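Local coordinates for amyloid-like protein 1 (Homo sapiens, PDB 4RDA) that binds heparan sulfate chains through its helical E2 domain, as a member of the amyloid precursor protein family, at residues R133-E138 with Q169-R174. Numbering follows the deposited sequence.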
loop_
_atom_site.group_PDB
_atom_site.type_symbol
_atom_site.label_atom_id
_atom_site.label_comp_id
_atom_site.label_asym_id
_atom_site.label_seq_id
_atom_site.Cartn_x
_atom_site.Cartn_y
_atom_site.Cartn_z
ATOM N N ARG A 133 -5.094 16.229 19.949
ATOM C CA ARG A 133 -4.351 15.562 18.872
ATOM C C ARG A 133 -4.795 14.119 18.668
ATOM O O ARG A 133 -4.890 13.643 17.543
ATOM C CB ARG A 133 -2.847 15.568 19.146
ATOM C CG ARG A 133 -2.125 16.821 18.700
ATOM C CD ARG A 133 -0.676 16.807 19.173
ATOM N NE ARG A 133 -0.040 18.105 18.954
ATOM C CZ ARG A 133 1.062 18.522 19.574
ATOM N NH1 ARG A 133 1.662 17.742 20.467
ATOM N NH2 ARG A 133 1.562 19.725 19.303
ATOM N N ALA A 134 -5.040 13.426 19.773
ATOM C CA ALA A 134 -5.411 12.020 19.760
ATOM C C ALA A 134 -6.770 11.815 19.099
ATOM O O ALA A 134 -6.971 10.849 18.351
ATOM C CB ALA A 134 -5.419 11.475 21.164
ATOM N N GLU A 135 -7.688 12.736 19.365
ATOM C CA GLU A 135 -8.987 12.726 18.713
ATOM C C GLU A 135 -8.822 13.062 17.237
ATOM O O GLU A 135 -9.489 12.471 16.377
ATOM C CB GLU A 135 -9.947 13.714 19.390
ATOM C CG GLU A 135 -10.370 13.321 20.800
ATOM C CD GLU A 135 -11.540 12.349 20.823
ATOM O OE1 GLU A 135 -12.181 12.200 21.885
ATOM O OE2 GLU A 135 -11.819 11.737 19.775
ATOM N N GLN A 136 -7.919 13.988 16.929
ATOM C CA GLN A 136 -7.676 14.336 15.534
ATOM C C GLN A 136 -7.008 13.172 14.784
ATOM O O GLN A 136 -7.216 12.984 13.572
ATOM C CB GLN A 136 -6.824 15.596 15.444
ATOM C CG GLN A 136 -6.885 16.311 14.114
ATOM C CD GLN A 136 -6.163 17.656 14.161
ATOM O OE1 GLN A 136 -4.935 17.709 14.270
ATOM N NE2 GLN A 136 -6.927 18.750 14.097
ATOM N N LYS A 137 -6.217 12.380 15.503
ATOM C CA LYS A 137 -5.622 11.217 14.886
ATOM C C LYS A 137 -6.727 10.226 14.502
ATOM O O LYS A 137 -6.650 9.578 13.441
ATOM C CB LYS A 137 -4.573 10.563 15.805
ATOM C CG LYS A 137 -3.930 9.320 15.187
ATOM C CD LYS A 137 -2.806 8.718 16.045
ATOM C CE LYS A 137 -1.575 9.625 16.094
ATOM N N GLU A 138 -7.772 10.130 15.323
ATOM C CA GLU A 138 -8.855 9.210 14.990
ATOM C C GLU A 138 -9.673 9.756 13.822
ATOM O O GLU A 138 -10.139 9.008 12.966
ATOM C CB GLU A 138 -9.776 8.935 16.182
ATOM C CG GLU A 138 -10.877 7.959 15.786
ATOM C CD GLU A 138 -11.710 7.479 16.942
ATOM O OE1 GLU A 138 -11.142 7.249 18.018
ATOM O OE2 GLU A 138 -12.936 7.324 16.771
ATOM N N GLN A 169 -19.221 12.560 13.176
ATOM C CA GLN A 169 -20.086 13.329 14.081
ATOM C C GLN A 169 -19.851 12.898 15.516
ATOM O O GLN A 169 -19.766 13.731 16.412
ATOM C CB GLN A 169 -21.568 13.170 13.715
ATOM C CG GLN A 169 -21.973 13.944 12.468
ATOM C CD GLN A 169 -23.409 13.673 12.026
ATOM O OE1 GLN A 169 -24.290 14.524 12.175
ATOM N NE2 GLN A 169 -23.645 12.493 11.458
ATOM N N VAL A 170 -19.726 11.594 15.731
ATOM C CA VAL A 170 -19.420 11.063 17.053
ATOM C C VAL A 170 -18.158 11.693 17.646
ATOM O O VAL A 170 -18.178 12.152 18.780
ATOM C CB VAL A 170 -19.253 9.534 17.008
ATOM C CG1 VAL A 170 -18.593 9.013 18.290
ATOM C CG2 VAL A 170 -20.606 8.875 16.795
ATOM N N ILE A 171 -17.076 11.731 16.868
ATOM C CA ILE A 171 -15.799 12.272 17.329
ATOM C C ILE A 171 -15.947 13.737 17.701
ATOM O O ILE A 171 -15.463 14.188 18.738
ATOM C CB ILE A 171 -14.683 12.133 16.252
ATOM C CG1 ILE A 171 -14.412 10.652 15.930
ATOM C CG2 ILE A 171 -13.392 12.812 16.723
ATOM C CD1 ILE A 171 -13.438 10.461 14.779
ATOM N N GLU A 172 -16.649 14.457 16.842
ATOM C CA GLU A 172 -16.827 15.882 16.952
ATOM C C GLU A 172 -17.583 16.253 18.225
ATOM O O GLU A 172 -17.176 17.161 18.955
ATOM C CB GLU A 172 -17.558 16.368 15.716
ATOM C CG GLU A 172 -17.135 17.700 15.217
ATOM C CD GLU A 172 -18.282 18.659 15.228
ATOM O OE1 GLU A 172 -18.162 19.751 14.626
ATOM O OE2 GLU A 172 -19.305 18.305 15.849
ATOM N N GLU A 173 -18.668 15.535 18.506
ATOM C CA GLU A 173 -19.423 15.776 19.722
ATOM C C GLU A 173 -18.607 15.445 20.943
ATOM O O GLU A 173 -18.594 16.198 21.914
ATOM C CB GLU A 173 -20.691 14.961 19.755
ATOM C CG GLU A 173 -21.681 15.256 18.672
ATOM C CD GLU A 173 -22.977 14.525 18.947
ATOM O OE1 GLU A 173 -23.586 14.008 17.976
ATOM O OE2 GLU A 173 -23.360 14.458 20.149
ATOM N N ARG A 174 -17.920 14.316 20.903
ATOM C CA ARG A 174 -17.151 13.883 22.061
ATOM C C ARG A 174 -16.090 14.919 22.427
ATOM O O ARG A 174 -15.897 15.226 23.599
ATOM C CB ARG A 174 -16.513 12.517 21.792
ATOM C CG ARG A 174 -15.852 11.887 22.997
ATOM C CD ARG A 174 -15.436 10.469 22.673
ATOM N NE ARG A 174 -14.497 10.429 21.557
ATOM C CZ ARG A 174 -14.508 9.509 20.600
ATOM N NH1 ARG A 174 -15.424 8.559 20.633
ATOM N NH2 ARG A 174 -13.614 9.542 19.609
#
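Arg174 and Glu135 meet side-on in a bidentate salt bridge that joins two antiparallel helices, 121-152 and 161-179, of the all-helical E2 domain, a worked example of how a buried carboxylate can be matched between neighbouring rods of a helical bundle. The NE of Arg174 donates to OE1 of Glu135 at 2.9 Å, while its NH2 reaches OE2 of the same carboxylate at 2.8 Å with a nearly straight N-H...O angle of 170°. Both oxygens use their syn lone pairs, and the two flat groups lie almost in one plane, so the pair of bonds fixes the rotation of carboxylate and guanidinium together. Two bends make the meeting possible: the Glu135 chain turns at chi2 (-84°), and the otherwise extended arginine turns at chi3 (60°).

Glu138, one helical turn further along, extends the pair into a network. Its OE2 forms a long salt bridge with NH2 of Arg174, 3.7 Å away, from a carboxylate tilted steeply to the guanidinium. Ile171 supplies the aliphatic part of the contact. This residue, whose CA lies nearest that of Glu135 across the two segments, directs its side chain at the facing helix, and its CG2 rests 3.6 Å from Glu135 OE2. Its other branch runs to the glutamate one turn on, where the terminal methyl CD1 packs against CG of Glu138 at 3.7 Å.

The strongest polar partner of Glu138 is His167, a little earlier on helix 161-179, whose NE2 is hydrogen-bonded to OE2; OE1 is salt-bridged to NH1 of Arg103 on helix 59-114. Arg103 also brings a like charge close to Arg174, which the two glutamates probably offset, its NH2 lying near NH1 of Arg174.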